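Local coordinates for purine nucleoside phosphorylase (Bacillus licheniformis, PDB 6DZD), which probably catalyses the phosphorolysis of adenosine, inosine and S-methyl-5'-thioadenosine to free base and ribose 1-phosphate, and may also deaminate adenosine, at residues Leu77-Phe82 against Gly97-Gly102; Val145-Ala150 against Ser272-Lys277; His92-Gly97 against Leu123-Cys128. All coordinates share one frame; numbering follows the deposited sequence.

Interaction 1. Residues Leu77-Phe82 against Gly97-Gly102; sequences LHDWVF and GDRASG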
ATOM      1  N   LEU A  77       8.438 -12.206 -12.897  1.00 26.30           N
ATOM      2  CA  LEU A  77       7.455 -12.439 -11.847  1.00 24.49           C
ATOM      3  C   LEU A  77       7.937 -13.463 -10.826  1.00 25.23           C
ATOM      4  O   LEU A  77       7.412 -13.505  -9.706  1.00 23.90           O
ATOM      5  CB  LEU A  77       6.142 -12.908 -12.477  1.00 24.74           C
ATOM      6  CG  LEU A  77       4.865 -12.736 -11.654  1.00 23.90           C
ATOM      7  CD1 LEU A  77       4.703 -11.287 -11.237  1.00 22.58           C
ATOM      8  CD2 LEU A  77       3.650 -13.226 -12.417  1.00 24.75           C
ATOM      9  N   HIS A  78       8.945 -14.262 -11.177  1.00 27.55           N
ATOM     10  CA  HIS A  78       9.534 -15.211 -10.238  1.00 28.65           C
ATOM     11  C   HIS A  78      10.232 -14.528  -9.076  1.00 27.94           C
ATOM     12  O   HIS A  78      10.383 -15.141  -8.016  1.00 28.10           O
ATOM     13  CB  HIS A  78      10.521 -16.127 -10.971  1.00 31.64           C
ATOM     14  CG  HIS A  78       9.855 -17.083 -11.909  1.00 32.70           C
ATOM     15  ND1 HIS A  78       9.385 -16.702 -13.148  1.00 32.66           N
ATOM     16  CD2 HIS A  78       9.543 -18.395 -11.775  1.00 33.90           C
ATOM     17  CE1 HIS A  78       8.827 -17.741 -13.744  1.00 33.75           C
ATOM     18  NE2 HIS A  78       8.914 -18.782 -12.934  1.00 34.55           N
ATOM     19  N   ASP A  79      10.670 -13.284  -9.253  1.00 27.30           N
ATOM     20  CA  ASP A  79      11.357 -12.541  -8.208  1.00 26.75           C
ATOM     21  C   ASP A  79      10.411 -11.603  -7.452  1.00 24.16           C
ATOM     22  O   ASP A  79      10.871 -10.662  -6.789  1.00 23.51           O
ATOM     23  CB  ASP A  79      12.533 -11.764  -8.797  1.00 28.08           C
ATOM     24  CG  ASP A  79      13.478 -12.649  -9.596  1.00 30.97           C
ATOM     25  OD1 ASP A  79      13.835 -13.754  -9.120  1.00 32.29           O
ATOM     26  OD2 ASP A  79      13.858 -12.228 -10.716  1.00 32.09           O
ATOM     27  N   TRP A  80       9.105 -11.846  -7.531  1.00 24.59           N
ATOM     28  CA  TRP A  80       8.119 -11.069  -6.805  1.00 22.60           C
ATOM     29  C   TRP A  80       7.606 -11.850  -5.589  1.00 22.45           C
ATOM     30  O   TRP A  80       7.617 -13.086  -5.565  1.00 23.56           O
ATOM     31  CB  TRP A  80       6.951 -10.692  -7.717  1.00 22.28           C
ATOM     32  CG  TRP A  80       7.300  -9.687  -8.748  1.00 22.30           C
ATOM     33  CD1 TRP A  80       8.241  -9.815  -9.733  1.00 23.49           C
ATOM     34  CD2 TRP A  80       6.721  -8.385  -8.909  1.00 21.53           C
ATOM     35  NE1 TRP A  80       8.285  -8.673 -10.490  1.00 23.36           N
ATOM     36  CE2 TRP A  80       7.363  -7.778 -10.007  1.00 22.19           C
ATOM     37  CE3 TRP A  80       5.725  -7.674  -8.234  1.00 20.72           C
ATOM     38  CZ2 TRP A  80       7.043  -6.489 -10.445  1.00 21.97           C
ATOM     39  CZ3 TRP A  80       5.403  -6.390  -8.674  1.00 20.62           C
ATOM     40  CH2 TRP A  80       6.061  -5.817  -9.773  1.00 21.33           C
ATOM     41  N   VAL A  81       7.155 -11.108  -4.570  1.00 21.54           N
ATOM     42  CA  VAL A  81       6.643 -11.696  -3.337  1.00 21.51           C
ATOM     43  C   VAL A  81       5.340 -11.008  -2.947  1.00 20.35           C
ATOM     44  O   VAL A  81       5.292  -9.777  -2.844  1.00 19.28           O
ATOM     45  CB  VAL A  81       7.657 -11.590  -2.184  1.00 21.69           C
ATOM     46  CG1 VAL A  81       7.074 -12.207  -0.953  1.00 21.93           C
ATOM     47  CG2 VAL A  81       8.975 -12.253  -2.572  1.00 23.03           C
ATOM     48  N   PHE A  82       4.308 -11.813  -2.676  1.00 20.08           N
ATOM     49  CA  PHE A  82       2.961 -11.347  -2.378  1.00 20.00           C
ATOM     50  C   PHE A  82       2.539 -11.820  -0.991  1.00 20.97           C
ATOM     51  O   PHE A  82       3.131 -12.743  -0.423  1.00 21.89           O
ATOM     52  CB  PHE A  82       1.965 -11.839  -3.458  1.00 20.83           C
ATOM     53  CG  PHE A  82       2.067 -11.089  -4.764  1.00 20.14           C
ATOM     54  CD1 PHE A  82       3.204 -11.203  -5.561  1.00 20.16           C
ATOM     55  CD2 PHE A  82       1.042 -10.277  -5.197  1.00 19.78           C
ATOM     56  CE1 PHE A  82       3.311 -10.505  -6.761  1.00 20.03           C
ATOM     57  CE2 PHE A  82       1.145  -9.586  -6.399  1.00 19.64           C
ATOM     58  CZ  PHE A  82       2.275  -9.703  -7.180  1.00 19.87           C
ATOM     59  N   GLY A  97      14.869 -16.845  -0.155  1.00 32.61           N
ATOM     60  CA  GLY A  97      14.018 -18.016  -0.102  1.00 32.97           C
ATOM     61  C   GLY A  97      12.551 -17.723  -0.322  1.00 30.60           C
ATOM     62  O   GLY A  97      11.816 -18.593  -0.786  1.00 31.00           O
ATOM     63  N   ASP A  98      12.103 -16.502  -0.014  1.00 28.31           N
ATOM     64  CA  ASP A  98      10.707 -16.124  -0.199  1.00 26.18           C
ATOM     65  C   ASP A  98      10.354 -15.859  -1.640  1.00 25.85           C
ATOM     66  O   ASP A  98       9.190 -15.549  -1.917  1.00 24.27           O
ATOM     67  CB  ASP A  98      10.356 -14.854   0.576  1.00 24.10           C
ATOM     68  CG  ASP A  98      10.377 -15.048   2.062  1.00 24.11           C
ATOM     69  OD1 ASP A  98       9.855 -16.074   2.546  1.00 24.75           O
ATOM     70  OD2 ASP A  98      10.928 -14.156   2.734  1.00 23.61           O
ATOM     71  N   ARG A  99      11.328 -15.901  -2.542  1.00 27.39           N
ATOM     72  CA  ARG A  99      11.090 -15.531  -3.929  1.00 27.21           C
ATOM     73  C   ARG A  99       9.908 -16.300  -4.489  1.00 26.94           C
ATOM     74  O   ARG A  99       9.652 -17.448  -4.106  1.00 27.93           O
ATOM     75  CB  ARG A  99      12.325 -15.814  -4.767  1.00 29.59           C
ATOM     76  CG  ARG A  99      13.003 -14.595  -5.299  1.00 29.39           C
ATOM     77  CD  ARG A  99      14.286 -14.997  -6.012  1.00 32.21           C
ATOM     78  NE  ARG A  99      14.841 -13.818  -6.634  1.00 32.14           N
ATOM     79  CZ  ARG A  99      15.621 -12.963  -5.996  1.00 32.05           C
ATOM     80  NH1 ARG A  99      15.940 -13.189  -4.732  1.00 32.01           N
ATOM     81  NH2 ARG A  99      16.068 -11.886  -6.620  1.00 32.12           N
ATOM     82  N   ALA A 100       9.154 -15.627  -5.353  1.00 25.65           N
ATOM     83  CA  ALA A 100       8.019 -16.171  -6.097  1.00 25.38           C
ATOM     84  C   ALA A 100       6.850 -16.593  -5.202  1.00 24.92           C
ATOM     85  O   ALA A 100       5.855 -17.123  -5.713  1.00 25.38           O
ATOM     86  CB  ALA A 100       8.444 -17.350  -6.988  1.00 27.77           C
ATOM     87  N   SER A 101       6.883 -16.282  -3.907  1.00 23.99           N
ATOM     88  CA  SER A 101       5.819 -16.716  -3.009  1.00 24.28           C
ATOM     89  C   SER A 101       4.575 -15.871  -3.254  1.00 23.71           C
ATOM     90  O   SER A 101       4.605 -14.642  -3.097  1.00 22.49           O
ATOM     91  CB  SER A 101       6.251 -16.598  -1.543  1.00 24.19           C
ATOM     92  OG  SER A 101       7.371 -17.410  -1.214  1.00 25.09           O
ATOM     93  N   GLY A 102       3.474 -16.531  -3.602  1.00 22.82           N
ATOM     94  CA  GLY A 102       2.250 -15.823  -3.914  1.00 21.98           C
ATOM     95  C   GLY A 102       2.185 -15.176  -5.281  1.00 21.51           C
ATOM     96  O   GLY A 102       1.132 -14.636  -5.630  1.00 20.99           O
TER

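Interaction 2. Residues Val145-Ala150 against Ser272-Lys277; sequences VGIAHA and SFIGLK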
ATOM      1  N   VAL A 145      14.007  -1.087   1.419  1.00 19.86           N
ATOM      2  CA  VAL A 145      12.745  -0.711   0.811  1.00 18.50           C
ATOM      3  C   VAL A 145      11.656  -1.507   1.521  1.00 17.83           C
ATOM      4  O   VAL A 145      11.870  -2.654   1.934  1.00 18.13           O
ATOM      5  CB  VAL A 145      12.743  -0.958  -0.720  1.00 19.03           C
ATOM      6  CG1 VAL A 145      13.716  -0.040  -1.409  1.00 20.33           C
ATOM      7  CG2 VAL A 145      13.078  -2.408  -1.054  1.00 19.88           C
ATOM      8  N   GLY A 146      10.497  -0.883   1.698  1.00 17.06           N
ATOM      9  CA  GLY A 146       9.401  -1.557   2.363  1.00 16.46           C
ATOM     10  C   GLY A 146       8.061  -1.040   1.896  1.00 15.66           C
ATOM     11  O   GLY A 146       7.951   0.065   1.359  1.00 15.65           O
ATOM     12  N   ILE A 147       7.033  -1.863   2.097  1.00 16.97           N
ATOM     13  CA  ILE A 147       5.661  -1.451   1.827  1.00 16.60           C
ATOM     14  C   ILE A 147       4.747  -2.057   2.879  1.00 16.75           C
ATOM     15  O   ILE A 147       4.955  -3.183   3.339  1.00 17.26           O
ATOM     16  CB  ILE A 147       5.165  -1.845   0.408  1.00 16.32           C
ATOM     17  CG1 ILE A 147       5.333  -3.350   0.158  1.00 16.44           C
ATOM     18  CG2 ILE A 147       5.856  -0.985  -0.698  1.00 16.68           C
ATOM     19  CD1 ILE A 147       4.759  -3.796  -1.165  1.00 16.49           C
ATOM     20  N   ALA A 148       3.713  -1.302   3.238  1.00 16.58           N
ATOM     21  CA  ALA A 148       2.725  -1.746   4.199  1.00 14.98           C
ATOM     22  C   ALA A 148       1.313  -1.399   3.726  1.00 16.51           C
ATOM     23  O   ALA A 148       1.065  -0.334   3.141  1.00 16.33           O
ATOM     24  CB  ALA A 148       3.009  -1.135   5.564  1.00 15.67           C
ATOM     25  N   HIS A 149       0.379  -2.290   4.061  1.00 18.91           N
ATOM     26  CA  HIS A 149      -1.032  -2.181   3.712  1.00 18.70           C
ATOM     27  C   HIS A 149      -1.840  -1.846   4.964  1.00 19.24           C
ATOM     28  O   HIS A 149      -1.940  -2.673   5.885  1.00 20.15           O
ATOM     29  CB  HIS A 149      -1.500  -3.497   3.089  1.00 19.05           C
ATOM     30  CG  HIS A 149      -2.982  -3.722   3.156  1.00 19.38           C
ATOM     31  ND1 HIS A 149      -3.566  -4.532   4.108  1.00 20.59           N
ATOM     32  CD2 HIS A 149      -3.990  -3.283   2.363  1.00 18.91           C
ATOM     33  CE1 HIS A 149      -4.874  -4.564   3.911  1.00 20.59           C
ATOM     34  NE2 HIS A 149      -5.158  -3.820   2.856  1.00 19.55           N
ATOM     35  N   ALA A 150      -2.445  -0.649   4.986  1.00 18.52           N
ATOM     36  CA  ALA A 150      -3.132  -0.154   6.186  1.00 19.10           C
ATOM     37  C   ALA A 150      -4.554   0.273   5.855  1.00 18.87           C
ATOM     38  O   ALA A 150      -4.764   1.386   5.372  1.00 18.96           O
ATOM     39  CB  ALA A 150      -2.384   1.017   6.816  1.00 19.81           C
ATOM     40  N   SER A 272       0.652  -1.999  -4.989  1.00 17.67           N
ATOM     41  CA  SER A 272       1.887  -1.261  -4.802  1.00 17.52           C
ATOM     42  C   SER A 272       3.059  -2.236  -4.890  1.00 17.36           C
ATOM     43  O   SER A 272       2.936  -3.418  -4.557  1.00 17.29           O
ATOM     44  CB  SER A 272       1.887  -0.506  -3.471  1.00 17.44           C
ATOM     45  OG  SER A 272       2.038  -1.361  -2.362  1.00 17.27           O
ATOM     46  N   PHE A 273       4.195  -1.734  -5.365  1.00 17.90           N
ATOM     47  CA  PHE A 273       5.380  -2.556  -5.558  1.00 17.68           C
ATOM     48  C   PHE A 273       6.616  -1.723  -5.275  1.00 18.01           C
ATOM     49  O   PHE A 273       6.643  -0.517  -5.536  1.00 18.59           O
ATOM     50  CB  PHE A 273       5.446  -3.120  -6.983  1.00 17.91           C
ATOM     51  CG  PHE A 273       5.373  -2.068  -8.023  1.00 18.28           C
ATOM     52  CD1 PHE A 273       6.519  -1.415  -8.446  1.00 18.76           C
ATOM     53  CD2 PHE A 273       4.158  -1.685  -8.534  1.00 18.48           C
ATOM     54  CE1 PHE A 273       6.450  -0.428  -9.375  1.00 19.43           C
ATOM     55  CE2 PHE A 273       4.069  -0.689  -9.471  1.00 18.91           C
ATOM     56  CZ  PHE A 273       5.213  -0.063  -9.903  1.00 19.27           C
ATOM     57  N   ILE A 274       7.648  -2.374  -4.753  1.00 18.02           N
ATOM     58  CA  ILE A 274       8.925  -1.714  -4.528  1.00 18.70           C
ATOM     59  C   ILE A 274      10.018  -2.773  -4.557  1.00 19.18           C
ATOM     60  O   ILE A 274       9.784  -3.941  -4.233  1.00 19.01           O
ATOM     61  CB  ILE A 274       8.932  -0.909  -3.203  1.00 18.73           C
ATOM     62  CG1 ILE A 274      10.070   0.113  -3.201  1.00 20.00           C
ATOM     63  CG2 ILE A 274       9.019  -1.849  -1.984  1.00 18.34           C
ATOM     64  CD1 ILE A 274      10.102   1.013  -1.994  1.00 20.82           C
ATOM     65  N   GLY A 275      11.202  -2.370  -5.008  1.00 21.22           N
ATOM     66  CA  GLY A 275      12.335  -3.271  -5.058  1.00 22.45           C
ATOM     67  C   GLY A 275      13.594  -2.532  -5.446  1.00 23.92           C
ATOM     68  O   GLY A 275      13.547  -1.438  -6.020  1.00 24.17           O
ATOM     69  N   LEU A 276      14.725  -3.153  -5.129  1.00 25.77           N
ATOM     70  CA  LEU A 276      16.050  -2.653  -5.469  1.00 27.60           C
ATOM     71  C   LEU A 276      16.611  -3.507  -6.598  1.00 29.12           C
ATOM     72  O   LEU A 276      16.384  -4.720  -6.628  1.00 29.09           O
ATOM     73  CB  LEU A 276      16.984  -2.704  -4.258  1.00 28.32           C
ATOM     74  CG  LEU A 276      16.545  -1.893  -3.031  1.00 27.19           C
ATOM     75  CD1 LEU A 276      16.699  -2.709  -1.746  1.00 27.05           C
ATOM     76  CD2 LEU A 276      17.336  -0.603  -2.932  1.00 28.36           C
ATOM     77  N   LYS A 277      17.300  -2.880  -7.554  1.00 29.86           N
ATOM     78  CA  LYS A 277      17.870  -3.663  -8.657  1.00 31.58           C
ATOM     79  C   LYS A 277      19.398  -3.647  -8.669  1.00 34.01           C
ATOM     80  O   LYS A 277      20.021  -2.593  -8.784  1.00 35.06           O
ATOM     81  CB  LYS A 277      17.324  -3.169 -10.001  1.00 31.79           C
ATOM     82  CG  LYS A 277      16.063  -3.942 -10.403  1.00 30.43           C
ATOM     83  CD  LYS A 277      15.816  -4.015 -11.915  1.00 31.48           C
ATOM     84  CE  LYS A 277      14.573  -3.203 -12.298  1.00 30.12           C
ATOM     85  NZ  LYS A 277      14.604  -2.628 -13.681  1.00 31.56           N
TER
HETATM   86  O   HOH W   1       1.699  -0.150   0.642  1.00 16.78           O

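Interaction 3. Residues His92-Gly97 against Leu123-Cys128; sequences HKVTDG and LFLALC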
ATOM      1  N   HIS A  92       6.891  -8.832   7.414  1.00 19.59           N
ATOM      2  CA  HIS A  92       7.774  -9.942   7.117  1.00 19.96           C
ATOM      3  C   HIS A  92       8.994  -9.401   6.397  1.00 18.74           C
ATOM      4  O   HIS A  92       8.862  -8.602   5.466  1.00 17.36           O
ATOM      5  CB  HIS A  92       7.046 -10.979   6.265  1.00 20.14           C
ATOM      6  CG  HIS A  92       7.888 -12.142   5.857  1.00 20.45           C
ATOM      7  ND1 HIS A  92       7.902 -13.331   6.556  1.00 21.72           N
ATOM      8  CD2 HIS A  92       8.726 -12.310   4.808  1.00 19.71           C
ATOM      9  CE1 HIS A  92       8.718 -14.180   5.954  1.00 21.71           C
ATOM     10  NE2 HIS A  92       9.230 -13.585   4.892  1.00 21.27           N
ATOM     11  N   LYS A  93      10.176  -9.811   6.849  1.00 20.90           N
ATOM     12  CA  LYS A  93      11.426  -9.445   6.195  1.00 20.19           C
ATOM     13  C   LYS A  93      11.667 -10.454   5.077  1.00 20.62           C
ATOM     14  O   LYS A  93      12.041 -11.604   5.338  1.00 22.05           O
ATOM     15  CB  LYS A  93      12.575  -9.418   7.197  1.00 21.07           C
ATOM     16  CG  LYS A  93      13.903  -9.248   6.557  1.00 22.08           C
ATOM     17  CD  LYS A  93      14.993  -8.900   7.567  1.00 23.13           C
ATOM     18  CE  LYS A  93      16.275  -8.525   6.824  1.00 24.47           C
ATOM     19  NZ  LYS A  93      17.436  -8.263   7.706  1.00 25.83           N
ATOM     20  N   VAL A  94      11.472 -10.017   3.831  1.00 20.26           N
ATOM     21  CA  VAL A  94      11.533 -10.915   2.684  1.00 21.04           C
ATOM     22  C   VAL A  94      12.984 -11.216   2.335  1.00 23.04           C
ATOM     23  O   VAL A  94      13.796 -10.299   2.172  1.00 23.25           O
ATOM     24  CB  VAL A  94      10.783 -10.306   1.488  1.00 19.90           C
ATOM     25  CG1 VAL A  94      10.738 -11.289   0.346  1.00 20.92           C
ATOM     26  CG2 VAL A  94       9.375  -9.918   1.897  1.00 18.56           C
ATOM     27  N   THR A  95      13.312 -12.503   2.203  1.00 24.72           N
ATOM     28  CA  THR A  95      14.655 -12.943   1.812  1.00 27.03           C
ATOM     29  C   THR A  95      14.584 -13.740   0.512  1.00 28.15           C
ATOM     30  O   THR A  95      13.500 -13.974  -0.040  1.00 27.09           O
ATOM     31  CB  THR A  95      15.327 -13.770   2.913  1.00 28.64           C
ATOM     32  OG1 THR A  95      14.663 -15.033   3.033  1.00 29.18           O
ATOM     33  CG2 THR A  95      15.277 -13.033   4.257  1.00 27.53           C
ATOM     34  N   ASP A  96      15.762 -14.182   0.041  1.00 30.54           N
ATOM     35  CA  ASP A  96      15.839 -14.897  -1.238  1.00 32.01           C
ATOM     36  C   ASP A  96      14.928 -16.111  -1.260  1.00 32.13           C
ATOM     37  O   ASP A  96      14.287 -16.391  -2.272  1.00 31.95           O
ATOM     38  CB  ASP A  96      17.260 -15.390  -1.515  1.00 35.05           C
ATOM     39  CG  ASP A  96      18.176 -14.321  -2.068  1.00 35.59           C
ATOM     40  OD1 ASP A  96      17.707 -13.217  -2.446  1.00 33.70           O
ATOM     41  OD2 ASP A  96      19.397 -14.607  -2.126  1.00 38.18           O
ATOM     42  N   GLY A  97      14.869 -16.845  -0.155  1.00 32.61           N
ATOM     43  CA  GLY A  97      14.018 -18.016  -0.102  1.00 32.97           C
ATOM     44  C   GLY A  97      12.551 -17.723  -0.322  1.00 30.60           C
ATOM     45  O   GLY A  97      11.816 -18.593  -0.786  1.00 31.00           O
ATOM     46  N   LEU A 123      14.410  -7.943  -5.897  1.00 29.31           N
ATOM     47  CA  LEU A 123      13.369  -8.657  -5.176  1.00 27.87           C
ATOM     48  C   LEU A 123      12.204  -7.712  -4.944  1.00 25.57           C
ATOM     49  O   LEU A 123      12.276  -6.849  -4.061  1.00 24.67           O
ATOM     50  CB  LEU A 123      13.895  -9.193  -3.855  1.00 28.26           C
ATOM     51  CG  LEU A 123      13.009 -10.337  -3.393  1.00 27.73           C
ATOM     52  CD1 LEU A 123      13.833 -11.430  -2.736  1.00 29.52           C
ATOM     53  CD2 LEU A 123      11.966  -9.797  -2.471  1.00 25.53           C
ATOM     54  N   PHE A 124      11.126  -7.894  -5.701  1.00 24.82           N
ATOM     55  CA  PHE A 124      10.041  -6.930  -5.730  1.00 23.00           C
ATOM     56  C   PHE A 124       8.905  -7.347  -4.796  1.00 21.64           C
ATOM     57  O   PHE A 124       8.365  -8.450  -4.913  1.00 22.10           O
ATOM     58  CB  PHE A 124       9.553  -6.755  -7.166  1.00 23.20           C
ATOM     59  CG  PHE A 124      10.383  -5.771  -7.970  1.00 24.20           C
ATOM     60  CD1 PHE A 124      11.661  -6.104  -8.408  1.00 26.26           C
ATOM     61  CD2 PHE A 124       9.892  -4.499  -8.262  1.00 23.30           C
ATOM     62  CE1 PHE A 124      12.428  -5.192  -9.149  1.00 27.41           C
ATOM     63  CE2 PHE A 124      10.661  -3.573  -8.996  1.00 24.42           C
ATOM     64  CZ  PHE A 124      11.928  -3.925  -9.442  1.00 26.47           C
ATOM     65  N   LEU A 125       8.536  -6.441  -3.884  1.00 20.36           N
ATOM     66  CA  LEU A 125       7.502  -6.663  -2.879  1.00 19.79           C
ATOM     67  C   LEU A 125       6.183  -6.094  -3.390  1.00 19.38           C
ATOM     68  O   LEU A 125       6.168  -5.051  -4.052  1.00 19.23           O
ATOM     69  CB  LEU A 125       7.903  -5.996  -1.559  1.00 19.43           C
ATOM     70  CG  LEU A 125       9.409  -6.047  -1.239  1.00 20.08           C
ATOM     71  CD1 LEU A 125       9.761  -5.300   0.040  1.00 19.92           C
ATOM     72  CD2 LEU A 125       9.852  -7.469  -1.130  1.00 21.09           C
ATOM     73  N   ALA A 126       5.072  -6.771  -3.091  1.00 19.06           N
ATOM     74  CA  ALA A 126       3.791  -6.384  -3.693  1.00 18.96           C
ATOM     75  C   ALA A 126       2.604  -6.519  -2.736  1.00 18.77           C
ATOM     76  O   ALA A 126       2.371  -7.601  -2.183  1.00 19.50           O
ATOM     77  CB  ALA A 126       3.540  -7.214  -4.962  1.00 19.96           C
ATOM     78  N   LEU A 127       1.821  -5.428  -2.598  1.00 17.49           N
ATOM     79  CA  LEU A 127       0.588  -5.416  -1.808  1.00 17.41           C
ATOM     80  C   LEU A 127      -0.611  -4.911  -2.623  1.00 17.41           C
ATOM     81  O   LEU A 127      -0.487  -4.025  -3.476  1.00 17.35           O
ATOM     82  CB  LEU A 127       0.749  -4.576  -0.511  1.00 16.80           C
ATOM     83  CG  LEU A 127       1.779  -5.187   0.460  1.00 17.28           C
ATOM     84  CD1 LEU A 127       2.214  -4.208   1.564  1.00 17.05           C
ATOM     85  CD2 LEU A 127       1.322  -6.539   1.038  1.00 18.65           C
ATOM     86  N   CYS A 128      -1.769  -5.511  -2.373  1.00 17.24           N
ATOM     87  CA  CYS A 128      -2.984  -5.254  -3.136  1.00 17.55           C
ATOM     88  C   CYS A 128      -3.867  -4.220  -2.442  1.00 16.86           C
ATOM     89  O   CYS A 128      -3.909  -4.143  -1.207  1.00 16.53           O
ATOM     90  CB  CYS A 128      -3.760  -6.543  -3.379  1.00 18.96           C
ATOM     91  SG  CYS A 128      -2.860  -7.576  -4.541  1.00 20.21           S
TER

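Interaction 1. Residues Leu77-Phe82 against Gly97-Gly102
A type II beta turn, Asp98 to Ser101, lies against the edge strand 80-82 of a mixed beta sheet, and the two are joined where Phe82 N donates to Ser101 O at 2.9 Å. The same carbonyl receives a CA-H...O contact from Val81 CA at 3.6 Å, so that one backbone oxygen meets two consecutive strand residues. The turn is braced from within. Asp98 O accepts both Ser101 N, the closing bond of the turn, and Ser101 OG at 2.7 Å, the two donors coming from the same face of the carbonyl plane. Val81 packs on this corner with one branch, CG2 sitting 3.4 Å from Asp98 O. At the other end of the contact Arg99 stretches out from CG to NE and places NE 2.7 Å from Asp79 OD1 in a salt bridge. With CG of Asp79 beside the backbone N (chi1 -54°), the carboxylate is directed to Arg99. OD1 is in the guanidinium plane of Arg99, yet NE meets it from above the carboxylate plane, and the two flat groups are turned 74° apart. Arg99 NH1 has a second acid, Asp96, which probably limits rotation of the guanidinium. Beyond the turn, Gly102 has a backbone bend with positive phi, and its carbonyl oxygen is 3.6 Å from Phe82 CB. Arg66 of helix 59-72 binds Gly102 O and makes a cation-pi contact with the Phe82 ring. The contact is thus a type II turn in the connection between strands 91-93 and 115-118, hydrogen-bonded alongside strand 80-82, the outermost of its sheet, whose other edge is paired with strand 124-129 through Phe124.

Interaction 2. Residues Val145-Ala150 against Ser272-Lys277
Ile274 meets two side chains of strand 144-150 at once. Its CD1 lies 3.5 Å from Val145 CB, the side chains crossing at a slant, while its CG2 lies 3.5 Å from Ile147 CG2, where the two isoleucines lie alongside, pointing opposite ways. With CG1 anti to the backbone N (chi1 -162°), the long branch of Ile274 runs to Val145 and the short one is left to Ile147. Val145 also receives Leu276, whose CD1 is 3.7 Å from Val145 CG2, and Ile147 sends CD1 over Ser272, 3.8 Å from OG. The strands run nearly antiparallel, at 165°, but share no hydrogen bond: they belong to different sheets, packed face to face as a beta sandwich. Shortening Ile274 to an alanine is likely to open a gap between the two sheets, opposite Val145 and Ile147, taking from Ile147 CG2 its methyl neighbour and leaving Val145 with Leu276 as its one remaining side-chain partner on strand 270-276. A water joins polar atoms across the layer, donating to Ala148 O at 2.6 Å and accepting from Ser272 OG at 3.3 Å. Farther out, Val30 touches Val145, Ile274 and Leu276, and Leu125 and Leu127 touch Ile147. Further along strand 144-150, His149 is hydrogen-bonded to Asp114 and lies beside His87 and Cys132, a cluster consistent with the active site of YfiH/LACC1 enzymes.

Interaction 3. Residues His92-Gly97 against Leu123-Cys128
Asp98 OD2 accepts from both His92 NE2 and Thr95 N, tying down the chain that follows strand 91-93 where Thr95 O comes to 3.7 Å from Leu123 CD1. Beside it, Asp96 forms a salt bridge with Arg120 through OD2. The other methyl of Leu123, CD2, turns inward to Val94 CG1 at 3.4 Å, the two side chains meeting at a slant. Val94 spans Leu123 and Leu125: CG1 stands anti to the backbone N (chi1 -175°) and goes to Leu123, whereas CG2 approaches Leu125 CD2 at 3.9 Å. Strand 91-93, at the edge of one six-stranded sheet, and strand 124-129 of the other belong to the two sheets of a beta sandwich, and no hydrogen bond joins the segments; the contact is the apolar filling between the sheets near their margin. The valine's branches therefore do the work here, one methyl for each leucine. Val94 is hydrogen-bonded through its backbone to Tyr117, and its carbonyl oxygen to Thr118 OG1. Val81 touches both Val94 and Leu123, and Leu125 also touches Ile147 of strand 144-150.

The three contacts follow one another across the sandwich, with interaction 3 in the middle: its centre is about 7 Å from that of interaction 1 and 8 Å from that of interaction 2, whereas the centres of the outer two are 13 Å apart. Strands 80-82, 124-129 and 270-276 are consecutive neighbours in one sheet, apparently joined by backbone bonds such as Val81 N to Phe124 O and Leu125 N to Ile274 O; strands 91-93 and 144-150 belong to the facing sheet. Along the chain the segments of interactions 1 and 3 alternate and share Gly97, and interaction 2 comes later, bringing in the C-terminal strand. Together they join edge loop, sandwich margin and buried centre.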